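Local coordinates for protein alkaline phosphatase (Thermus thermophilus, PDB 7KWD) that probably removes phosphate groups from phosphomonoesters as a homodimeric alkaline phosphatase that works with zinc and magnesium ions, at residues A[44-47]-A[48-51]; A[52-55]-A[56-60]; A[73-77]-A[78-82]. All blocks are in the same frame, centred on the assembly; numbering follows the deposited sequence.

Contact 1: residues A[44-47]-A[48-51]. With MG (magnesium ion), chain D; ZN (zinc ion), chain E.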
ATOM      1  N   PHE A  44      15.492 -11.418   5.988  1.00 22.61           N
ATOM      2  CA  PHE A  44      14.229 -12.129   5.777  1.00 20.37           C
ATOM      3  C   PHE A  44      13.463 -11.309   4.742  1.00 18.90           C
ATOM      4  O   PHE A  44      12.943 -10.229   5.051  1.00 21.35           O
ATOM      5  CB  PHE A  44      13.475 -12.286   7.096  1.00 23.10           C
ATOM      6  CG  PHE A  44      12.282 -13.200   7.018  1.00 20.46           C
ATOM      7  CD1 PHE A  44      11.927 -13.856   5.876  1.00 22.41           C
ATOM      8  CD2 PHE A  44      11.455 -13.342   8.155  1.00 22.39           C
ATOM      9  CE1 PHE A  44      10.806 -14.648   5.799  1.00 26.79           C
ATOM     10  CE2 PHE A  44      10.330 -14.182   8.100  1.00 26.82           C
ATOM     11  CZ  PHE A  44      10.010 -14.835   6.915  1.00 27.43           C
ATOM     12  N   VAL A  45      13.432 -11.807   3.507  1.00 21.41           N
ATOM     13  CA  VAL A  45      12.732 -11.124   2.417  1.00 18.14           C
ATOM     14  C   VAL A  45      11.319 -11.683   2.308  1.00 21.85           C
ATOM     15  O   VAL A  45      11.135 -12.892   2.149  1.00 21.88           O
ATOM     16  CB  VAL A  45      13.466 -11.292   1.085  1.00 23.42           C
ATOM     17  CG1 VAL A  45      12.679 -10.589  -0.030  1.00 20.57           C
ATOM     18  CG2 VAL A  45      14.883 -10.780   1.201  1.00 25.78           C
ATOM     19  N   TYR A  46      10.328 -10.790   2.384  1.00 19.67           N
ATOM     20  CA  TYR A  46       8.946 -11.081   2.029  1.00 17.41           C
ATOM     21  C   TYR A  46       8.766 -10.664   0.567  1.00 22.95           C
ATOM     22  O   TYR A  46       8.574  -9.496   0.258  1.00 22.70           O
ATOM     23  CB  TYR A  46       7.999 -10.305   2.939  1.00 21.05           C
ATOM     24  CG  TYR A  46       7.737 -10.852   4.335  1.00 23.50           C
ATOM     25  CD1 TYR A  46       8.764 -11.020   5.257  1.00 21.54           C
ATOM     26  CD2 TYR A  46       6.436 -11.101   4.765  1.00 18.54           C
ATOM     27  CE1 TYR A  46       8.501 -11.461   6.536  1.00 25.32           C
ATOM     28  CE2 TYR A  46       6.162 -11.529   6.053  1.00 23.32           C
ATOM     29  CZ  TYR A  46       7.195 -11.712   6.929  1.00 28.41           C
ATOM     30  OH  TYR A  46       6.935 -12.164   8.201  1.00 25.88           O
ATOM     31  N   ASP A  47       8.840 -11.619  -0.356  1.00 24.56           N
ATOM     32  CA  ASP A  47       8.801 -11.285  -1.768  1.00 21.47           C
ATOM     33  C   ASP A  47       7.383 -10.913  -2.192  1.00 22.82           C
ATOM     34  O   ASP A  47       6.450 -11.676  -1.966  1.00 21.51           O
ATOM     35  CB  ASP A  47       9.314 -12.451  -2.608  1.00 21.53           C
ATOM     36  CG  ASP A  47       9.764 -12.005  -3.956  1.00 25.39           C
ATOM     37  OD1 ASP A  47       8.917 -11.385  -4.635  1.00 21.85           O
ATOM     38  OD2 ASP A  47      10.956 -12.227  -4.313  1.00 24.97           O
ATOM     39  N   GLY A  48       7.228  -9.750  -2.806  1.00 20.40           N
ATOM     40  CA  GLY A  48       5.935  -9.322  -3.324  1.00 24.33           C
ATOM     41  C   GLY A  48       4.924  -8.859  -2.294  1.00 22.63           C
ATOM     42  O   GLY A  48       3.740  -8.672  -2.623  1.00 22.36           O
ATOM     43  N   PHE A  49       5.378  -8.577  -1.072  1.00 22.07           N
ATOM     44  CA  PHE A  49       4.510  -8.335   0.072  1.00 21.76           C
ATOM     45  C   PHE A  49       4.099  -6.875   0.140  1.00 23.61           C
ATOM     46  O   PHE A  49       4.937  -5.986   0.296  1.00 23.79           O
ATOM     47  CB  PHE A  49       5.251  -8.756   1.341  1.00 22.87           C
ATOM     48  CG  PHE A  49       4.492  -8.586   2.629  1.00 22.29           C
ATOM     49  CD1 PHE A  49       3.400  -9.383   2.925  1.00 24.74           C
ATOM     50  CD2 PHE A  49       4.934  -7.654   3.595  1.00 22.63           C
ATOM     51  CE1 PHE A  49       2.734  -9.267   4.139  1.00 23.34           C
ATOM     52  CE2 PHE A  49       4.267  -7.528   4.801  1.00 25.24           C
ATOM     53  CZ  PHE A  49       3.182  -8.345   5.087  1.00 26.14           C
ATOM     54  N   SER A  50       2.800  -6.639   0.038  1.00 19.94           N
ATOM     55  CA  SER A  50       2.255  -5.285   0.052  1.00 21.40           C
ATOM     56  C   SER A  50       1.618  -4.983   1.392  1.00 22.01           C
ATOM     57  O   SER A  50       1.439  -5.872   2.235  1.00 23.17           O
ATOM     58  CB  SER A  50       1.218  -5.132  -1.065  1.00 22.29           C
ATOM     59  OG  SER A  50       0.033  -5.764  -0.693  1.00 22.40           O
ATOM     60  N   TRP A  51       1.259  -3.704   1.582  1.00 21.55           N
ATOM     61  CA  TRP A  51       0.549  -3.303   2.790  1.00 21.42           C
ATOM     62  C   TRP A  51      -0.890  -3.786   2.771  1.00 21.62           C
ATOM     63  O   TRP A  51      -1.510  -3.916   3.839  1.00 22.65           O
ATOM     64  CB  TRP A  51       0.623  -1.774   2.968  1.00 21.46           C
ATOM     65  CG  TRP A  51       2.046  -1.312   3.310  1.00 21.84           C
ATOM     66  CD1 TRP A  51       2.871  -0.513   2.555  1.00 24.83           C
ATOM     67  CD2 TRP A  51       2.787  -1.644   4.496  1.00 17.32           C
ATOM     68  NE1 TRP A  51       4.084  -0.348   3.201  1.00 23.43           N
ATOM     69  CE2 TRP A  51       4.044  -1.028   4.394  1.00 22.24           C
ATOM     70  CE3 TRP A  51       2.496  -2.400   5.640  1.00 24.94           C
ATOM     71  CZ2 TRP A  51       5.008  -1.144   5.397  1.00 24.82           C
ATOM     72  CZ3 TRP A  51       3.455  -2.504   6.637  1.00 23.81           C
ATOM     73  CH2 TRP A  51       4.694  -1.875   6.503  1.00 26.85           C
TER
HETATM   74 MG    MG D 602      11.965 -14.022  -4.935  1.00 33.75          MG
HETATM   75 ZN    ZN E 603      10.196 -10.145  -5.928  1.00 37.00          ZN
HETATM   76  O   HOH W   1      13.289 -15.627  -5.355  1.00 29.14           O
HETATM   77  O   HOH W   2      12.051 -13.667  -6.855  1.00 33.87           O
HETATM   78  O   HOH W   3       9.848 -14.906  -5.323  1.00 25.03           O
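The Tyr46 ring turns an edge toward one face of the Phe49 ring, an edge-to-face pair with centroids 4.9 Å apart and planes inclined at 54°. The touching atom is Tyr46 CD2, which sits above the middle of the Phe49 ring and comes within 3.8 Å of Phe49 CG. On its other flank Tyr46 meets Phe44: CE1 of the tyrosine lies over a face of the Phe44 ring, nearer the rim. Tyr46 and Phe49 run side by side and point the same way, their CB atoms only 3.5 Å apart. A type II turn from Tyr46 to Phe49 makes this possible, and Gly48, with its positive phi of 75°, takes the position in it that favours glycine.

Asp47, the second residue of the turn, points the opposite way, into the active site. With CG anti to the backbone N (chi1 -159°), its carboxylate is carried away from the turn to span two metals: OD2 binds magnesium at 2.1 Å, while OD1 binds zinc at 2.2 Å. Three waters, Thr148 and Glu270 complete the magnesium shell; Ser95, the predicted phosphoserine nucleophile, shares the zinc with Asp317 and His318. Asp317 also accepts a hydrogen bond from Gly48 N, tying the turn to a second zinc ligand.

Strand 40-46, which leads into the aspartate, lies between the parallel strands 265-271 and 310-325. Helix 283-306 packs on Phe44 and Tyr46, helix 273-280 reaches Tyr46, Asp47 and Phe49, and Leu71 of helix 70-75 touches the side chains of both Tyr46 and Phe49.

Contact 2: residues A[52-55]-A[56-60]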
ATOM      1  N   GLU A  52      -1.445  -4.094   1.603  1.00 22.33           N
ATOM      2  CA  GLU A  52      -2.757  -4.726   1.615  1.00 20.74           C
ATOM      3  C   GLU A  52      -2.649  -6.144   2.155  1.00 22.74           C
ATOM      4  O   GLU A  52      -3.473  -6.551   2.972  1.00 24.52           O
ATOM      5  CB  GLU A  52      -3.397  -4.729   0.230  1.00 22.38           C
ATOM      6  CG  GLU A  52      -3.580  -3.352  -0.393  1.00 24.89           C
ATOM      7  CD  GLU A  52      -4.555  -2.436   0.359  1.00 24.50           C
ATOM      8  OE1 GLU A  52      -4.516  -1.222   0.093  1.00 21.12           O
ATOM      9  OE2 GLU A  52      -5.342  -2.918   1.211  1.00 27.61           O
ATOM     10  N   ASP A  53      -1.618  -6.902   1.738  1.00 22.99           N
ATOM     11  CA  ASP A  53      -1.439  -8.230   2.305  1.00 20.83           C
ATOM     12  C   ASP A  53      -1.313  -8.152   3.814  1.00 25.11           C
ATOM     13  O   ASP A  53      -1.808  -9.023   4.545  1.00 20.68           O
ATOM     14  CB  ASP A  53      -0.173  -8.947   1.786  1.00 19.09           C
ATOM     15  CG  ASP A  53      -0.073  -8.984   0.253  1.00 30.24           C
ATOM     16  OD1 ASP A  53      -1.122  -9.039  -0.416  1.00 27.44           O
ATOM     17  OD2 ASP A  53       1.067  -8.993  -0.273  1.00 21.35           O
ATOM     18  N   TYR A  54      -0.536  -7.173   4.283  1.00 23.27           N
ATOM     19  CA  TYR A  54      -0.304  -7.055   5.706  1.00 17.76           C
ATOM     20  C   TYR A  54      -1.629  -6.906   6.445  1.00 18.39           C
ATOM     21  O   TYR A  54      -1.872  -7.582   7.443  1.00 22.23           O
ATOM     22  CB  TYR A  54       0.611  -5.872   6.018  1.00 23.29           C
ATOM     23  CG  TYR A  54       0.684  -5.690   7.511  1.00 19.48           C
ATOM     24  CD1 TYR A  54       1.508  -6.504   8.295  1.00 23.52           C
ATOM     25  CD2 TYR A  54      -0.126  -4.764   8.144  1.00 21.08           C
ATOM     26  CE1 TYR A  54       1.545  -6.366   9.692  1.00 21.52           C
ATOM     27  CE2 TYR A  54      -0.097  -4.613   9.508  1.00 22.69           C
ATOM     28  CZ  TYR A  54       0.714  -5.422  10.287  1.00 20.97           C
ATOM     29  OH  TYR A  54       0.695  -5.246  11.630  1.00 22.32           O
ATOM     30  N   ALA A  55      -2.483  -6.005   5.966  1.00 20.57           N
ATOM     31  CA  ALA A  55      -3.740  -5.720   6.644  1.00 18.25           C
ATOM     32  C   ALA A  55      -4.623  -6.959   6.730  1.00 25.70           C
ATOM     33  O   ALA A  55      -5.275  -7.192   7.756  1.00 21.78           O
ATOM     34  CB  ALA A  55      -4.476  -4.604   5.904  1.00 22.91           C
ATOM     35  N   ILE A  56      -4.668  -7.753   5.646  1.00 21.11           N
ATOM     36  CA  ILE A  56      -5.477  -8.980   5.640  1.00 21.36           C
ATOM     37  C   ILE A  56      -4.954  -9.989   6.657  1.00 21.86           C
ATOM     38  O   ILE A  56      -5.731 -10.586   7.398  1.00 25.50           O
ATOM     39  CB  ILE A  56      -5.527  -9.595   4.224  1.00 20.40           C
ATOM     40  CG1 ILE A  56      -6.383  -8.741   3.289  1.00 24.22           C
ATOM     41  CG2 ILE A  56      -6.116 -11.003   4.274  1.00 24.10           C
ATOM     42  CD1 ILE A  56      -6.081  -9.000   1.784  1.00 24.07           C
ATOM     43  N   ALA A  57      -3.641 -10.238   6.669  1.00 26.62           N
ATOM     44  CA  ALA A  57      -3.100 -11.205   7.616  1.00 22.22           C
ATOM     45  C   ALA A  57      -3.226 -10.718   9.060  1.00 27.40           C
ATOM     46  O   ALA A  57      -3.469 -11.511   9.983  1.00 22.26           O
ATOM     47  CB  ALA A  57      -1.636 -11.477   7.304  1.00 19.68           C
ATOM     48  N   GLN A  58      -2.966  -9.430   9.281  1.00 18.96           N
ATOM     49  CA  GLN A  58      -3.147  -8.832  10.603  1.00 26.47           C
ATOM     50  C   GLN A  58      -4.562  -9.073  11.125  1.00 21.09           C
ATOM     51  O   GLN A  58      -4.751  -9.481  12.269  1.00 20.37           O
ATOM     52  CB  GLN A  58      -2.862  -7.332  10.532  1.00 21.16           C
ATOM     53  CG  GLN A  58      -2.999  -6.587  11.855  1.00 27.59           C
ATOM     54  CD  GLN A  58      -2.768  -5.087  11.686  1.00 24.42           C
ATOM     55  OE1 GLN A  58      -1.868  -4.511  12.300  1.00 21.31           O
ATOM     56  NE2 GLN A  58      -3.584  -4.452  10.852  1.00 28.37           N
ATOM     57  N   ALA A  59      -5.562  -8.835  10.269  1.00 22.73           N
ATOM     58  CA  ALA A  59      -6.949  -9.015  10.658  1.00 26.47           C
ATOM     59  C   ALA A  59      -7.265 -10.481  10.841  1.00 29.63           C
ATOM     60  O   ALA A  59      -7.932 -10.864  11.808  1.00 27.78           O
ATOM     61  CB  ALA A  59      -7.875  -8.402   9.606  1.00 23.80           C
ATOM     62  N   TYR A  60      -6.777 -11.323   9.930  1.00 25.46           N
ATOM     63  CA  TYR A  60      -7.096 -12.743  10.013  1.00 25.81           C
ATOM     64  C   TYR A  60      -6.569 -13.347  11.312  1.00 25.81           C
ATOM     65  O   TYR A  60      -7.256 -14.121  11.983  1.00 25.60           O
ATOM     66  CB  TYR A  60      -6.526 -13.474   8.801  1.00 22.18           C
ATOM     67  CG  TYR A  60      -7.002 -14.918   8.714  1.00 28.00           C
ATOM     68  CD1 TYR A  60      -6.321 -15.920   9.352  1.00 29.63           C
ATOM     69  CD2 TYR A  60      -8.170 -15.262   8.022  1.00 26.63           C
ATOM     70  CE1 TYR A  60      -6.767 -17.227   9.309  1.00 24.49           C
ATOM     71  CE2 TYR A  60      -8.606 -16.590   7.964  1.00 24.43           C
ATOM     72  CZ  TYR A  60      -7.915 -17.552   8.607  1.00 25.73           C
ATOM     73  OH  TYR A  60      -8.345 -18.868   8.582  1.00 34.83           O
TER
HETATM   74  O   HOH W   4      -6.090  -5.232   9.495  1.00 18.93           O
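Tyr54 OH donates to Gln58 OE1 at 2.7 Å, closing a side-chain link between positions i and i+4 on the alpha helix 51-65. The hydroxyl reaches the amide oxygen from above the carbonyl plane, 55° out of it, and so misses the lone-pair direction. Gln58 gets there with CG anti to its backbone N (chi1 -179°) and an extended chain beyond, which carries the amide across to the hydroxyl end of the phenol, the two side chains crossing at a slant. The ring and amide planes stand 67° apart.

The amide's other end is held too. Gln58 NE2 donates to a water at 3.0 Å, and this water in turn donates to Ala55 O; the same nitrogen bonds to Asn84 of the second subunit. Ala55 O therefore serves both the water and the helical bond from Ala59 N. The i to i+4 backbone bonds continue along the segment, and one of them, Gln58 N to Tyr54 O at 2.8 Å, joins the same two residues as the side-chain link.

Charged ends look outward from the helix to different partners. Glu52 bonds to Thr434 of the second subunit, whereas Asp53 OD2 takes hydrogen bonds from Asn278 and from Ser50 N, just ahead of the helix. Ala57 packs on Leu287 and Val290 of helix 283-306, and Ala55 and Ala59 meet Ala435 and Tyr91 of the second subunit, so the helix lies between helix 283-306 and the second subunit. Ile56 folds back along its own turn, its CG1 3.7 Å from Glu52 O, while Gln58 CB rests over one face of the Tyr54 ring, 3.9 Å above its plane and toward the rim.

Contact 3: residues A[73-77]-A[78-82]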
ATOM      1  N   ARG A  73       3.426  -7.192  15.981  1.00 23.14           N
ATOM      2  CA  ARG A  73       4.168  -6.860  17.203  1.00 22.74           C
ATOM      3  C   ARG A  73       5.495  -6.188  16.876  1.00 30.33           C
ATOM      4  O   ARG A  73       5.906  -5.254  17.577  1.00 20.25           O
ATOM      5  CB  ARG A  73       4.411  -8.114  18.035  1.00 24.66           C
ATOM      6  CG  ARG A  73       3.130  -8.891  18.325  1.00 36.81           C
ATOM      7  CD  ARG A  73       3.377 -10.185  19.174  1.00 38.46           C
ATOM      8  NE  ARG A  73       2.326 -11.209  19.012  1.00 34.99           N
ATOM      9  CZ  ARG A  73       2.082 -12.168  19.911  1.00 43.20           C
ATOM     10  NH1 ARG A  73       2.805 -12.239  21.023  1.00 47.72           N
ATOM     11  NH2 ARG A  73       1.104 -13.038  19.720  1.00 43.86           N
ATOM     12  N   LEU A  74       6.193  -6.667  15.823  1.00 21.74           N
ATOM     13  CA  LEU A  74       7.466  -6.059  15.459  1.00 20.06           C
ATOM     14  C   LEU A  74       7.254  -4.645  14.910  1.00 20.60           C
ATOM     15  O   LEU A  74       7.948  -3.701  15.297  1.00 22.10           O
ATOM     16  CB  LEU A  74       8.234  -6.918  14.446  1.00 19.12           C
ATOM     17  CG  LEU A  74       8.596  -8.333  14.845  1.00 22.64           C
ATOM     18  CD1 LEU A  74       9.556  -9.004  13.916  1.00 25.38           C
ATOM     19  CD2 LEU A  74       9.142  -8.353  16.247  1.00 27.44           C
ATOM     20  N   LEU A  75       6.314  -4.475  13.990  1.00 18.82           N
ATOM     21  CA  LEU A  75       6.119  -3.134  13.445  1.00 16.53           C
ATOM     22  C   LEU A  75       5.630  -2.142  14.499  1.00 20.40           C
ATOM     23  O   LEU A  75       5.814  -0.937  14.327  1.00 21.49           O
ATOM     24  CB  LEU A  75       5.115  -3.174  12.299  1.00 19.49           C
ATOM     25  CG  LEU A  75       5.527  -3.998  11.072  1.00 21.84           C
ATOM     26  CD1 LEU A  75       4.318  -4.110  10.166  1.00 18.89           C
ATOM     27  CD2 LEU A  75       6.680  -3.354  10.319  1.00 22.20           C
ATOM     28  N   ALA A  76       5.026  -2.643  15.582  1.00 18.51           N
ATOM     29  CA  ALA A  76       4.508  -1.853  16.686  1.00 25.03           C
ATOM     30  C   ALA A  76       5.567  -1.532  17.720  1.00 27.90           C
ATOM     31  O   ALA A  76       5.254  -0.865  18.703  1.00 25.58           O
ATOM     32  CB  ALA A  76       3.345  -2.602  17.357  1.00 26.01           C
ATOM     33  N   ARG A  77       6.807  -1.958  17.510  1.00 26.59           N
ATOM     34  CA  ARG A  77       7.824  -1.756  18.529  1.00 26.90           C
ATOM     35  C   ARG A  77       9.213  -1.445  17.979  1.00 27.78           C
ATOM     36  O   ARG A  77       9.951  -0.650  18.561  1.00 26.24           O
ATOM     37  CB  ARG A  77       7.890  -3.009  19.393  1.00 27.50           C
ATOM     38  CG  ARG A  77       8.817  -2.881  20.563  1.00 37.00           C
ATOM     39  CD  ARG A  77       8.622  -4.016  21.562  1.00 46.65           C
ATOM     40  NE  ARG A  77       9.650  -3.969  22.599  1.00 58.07           N
ATOM     41  CZ  ARG A  77       9.866  -4.922  23.498  1.00 50.13           C
ATOM     42  NH1 ARG A  77       9.126  -6.030  23.497  1.00 43.22           N
ATOM     43  NH2 ARG A  77      10.827  -4.758  24.392  1.00 52.48           N
ATOM     44  N   TYR A  78       9.589  -2.030  16.883  1.00 19.49           N
ATOM     45  CA  TYR A  78      10.972  -1.916  16.451  1.00 21.14           C
ATOM     46  C   TYR A  78      11.093  -0.969  15.281  1.00 17.85           C
ATOM     47  O   TYR A  78      10.101  -0.649  14.619  1.00 19.80           O
ATOM     48  CB  TYR A  78      11.496  -3.309  16.089  1.00 25.99           C
ATOM     49  CG  TYR A  78      11.757  -4.112  17.326  1.00 27.14           C
ATOM     50  CD1 TYR A  78      10.833  -5.007  17.807  1.00 28.41           C
ATOM     51  CD2 TYR A  78      12.920  -3.932  18.037  1.00 27.91           C
ATOM     52  CE1 TYR A  78      11.074  -5.728  18.961  1.00 30.82           C
ATOM     53  CE2 TYR A  78      13.161  -4.628  19.183  1.00 34.43           C
ATOM     54  CZ  TYR A  78      12.253  -5.532  19.645  1.00 36.94           C
ATOM     55  OH  TYR A  78      12.530  -6.234  20.803  1.00 46.46           O
ATOM     56  N   PRO A  79      12.300  -0.467  15.010  1.00 18.40           N
ATOM     57  CA  PRO A  79      12.455   0.534  13.952  1.00 22.45           C
ATOM     58  C   PRO A  79      11.998  -0.011  12.612  1.00 21.85           C
ATOM     59  O   PRO A  79      12.447  -1.074  12.167  1.00 20.87           O
ATOM     60  CB  PRO A  79      13.961   0.826  13.952  1.00 23.59           C
ATOM     61  CG  PRO A  79      14.421   0.444  15.307  1.00 25.38           C
ATOM     62  CD  PRO A  79      13.590  -0.760  15.660  1.00 26.01           C
ATOM     63  N   ASN A  80      11.102   0.730  11.960  1.00 22.78           N
ATOM     64  CA  ASN A  80      10.741   0.331  10.609  1.00 19.54           C
ATOM     65  C   ASN A  80      10.408   1.564   9.789  1.00 25.01           C
ATOM     66  O   ASN A  80      10.135   2.656  10.314  1.00 21.43           O
ATOM     67  CB  ASN A  80       9.585  -0.693  10.559  1.00 18.40           C
ATOM     68  CG  ASN A  80       8.302  -0.181  11.163  1.00 21.54           C
ATOM     69  OD1 ASN A  80       7.379   0.288  10.452  1.00 18.61           O
ATOM     70  ND2 ASN A  80       8.201  -0.309  12.481  1.00 21.18           N
ATOM     71  N   GLY A  81      10.532   1.371   8.494  1.00 22.75           N
ATOM     72  CA  GLY A  81      10.268   2.410   7.528  1.00 16.81           C
ATOM     73  C   GLY A  81       9.920   1.765   6.192  1.00 20.18           C
ATOM     74  O   GLY A  81       9.337   0.698   6.123  1.00 20.44           O
ATOM     75  N   LEU A  82      10.305   2.482   5.142  1.00 20.81           N
ATOM     76  CA  LEU A  82       9.800   2.244   3.812  1.00 19.88           C
ATOM     77  C   LEU A  82      10.959   2.281   2.838  1.00 21.25           C
ATOM     78  O   LEU A  82      11.852   3.135   2.973  1.00 16.29           O
ATOM     79  CB  LEU A  82       8.796   3.321   3.416  1.00 16.68           C
ATOM     80  CG  LEU A  82       7.472   3.396   4.165  1.00 22.07           C
ATOM     81  CD1 LEU A  82       6.642   4.590   3.648  1.00 23.30           C
ATOM     82  CD2 LEU A  82       6.738   2.101   4.035  1.00 22.45           C
TER
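Here helix 70-75 ends and the chain turns into strand 80-84, and backbone and side-chain donors from Arg77, Tyr78 and Asn80 hold the last carbonyls of the helix. Leu74 O accepts both Arg77 N and Tyr78 N, the latter at 2.8 Å and almost straight. One residue on, Leu75 O receives Asn80 ND2 at 3.1 Å, a more bent bond, with the oxygen tilted from the amide plane. The same ND2 donates to Tyr78 O at 2.9 Å, this time close to the amide plane. Asn80 CG sits between its backbone N and carbonyl carbon (chi1 61°), which swings the amide back over the turn, with Asn80 CG 3.7 Å from Leu75 CD2. With an alanine here the amide bridging the Leu75 and Tyr78 carbonyls is gone, and both are likely to be left without that donor, the turn looser against the helix end.

Toward the surface, Arg77 runs alongside Tyr78: its CG lies over the ring face in a CH-pi contact, and the guanidinium plane is tilted 21° from the ring, with Tyr78 OH under its centre. This is a helix-to-strand turn of an alpha/beta fold, whose strand goes on to pair with 438-443 and 454-456.

Contacts 1 and 2 are fully buried, while contact 3 is partly exposed, Arg77 most so. Their chemistry differs accordingly: metal coordination and aromatic packing near the centre of the chain in contact 1, an amide-to-phenol bond and a bridging water in contact 2, and side-chain amide bonds to backbone carbonyls with an arginine-tyrosine pair in contact 3. Contacts 2 and 3 both touch the second subunit. The three are joined physically. Phe49 CZ of contact 1 lies 3.7 Å from Tyr54 CB of contact 2, and Leu75 CD1 of contact 3 lies 3.6 Å from Tyr54 CE1. Trp51, where contact 1 runs into helix 51-65, packs on Leu75 and Leu82, and also meets Trp51 of the second subunit.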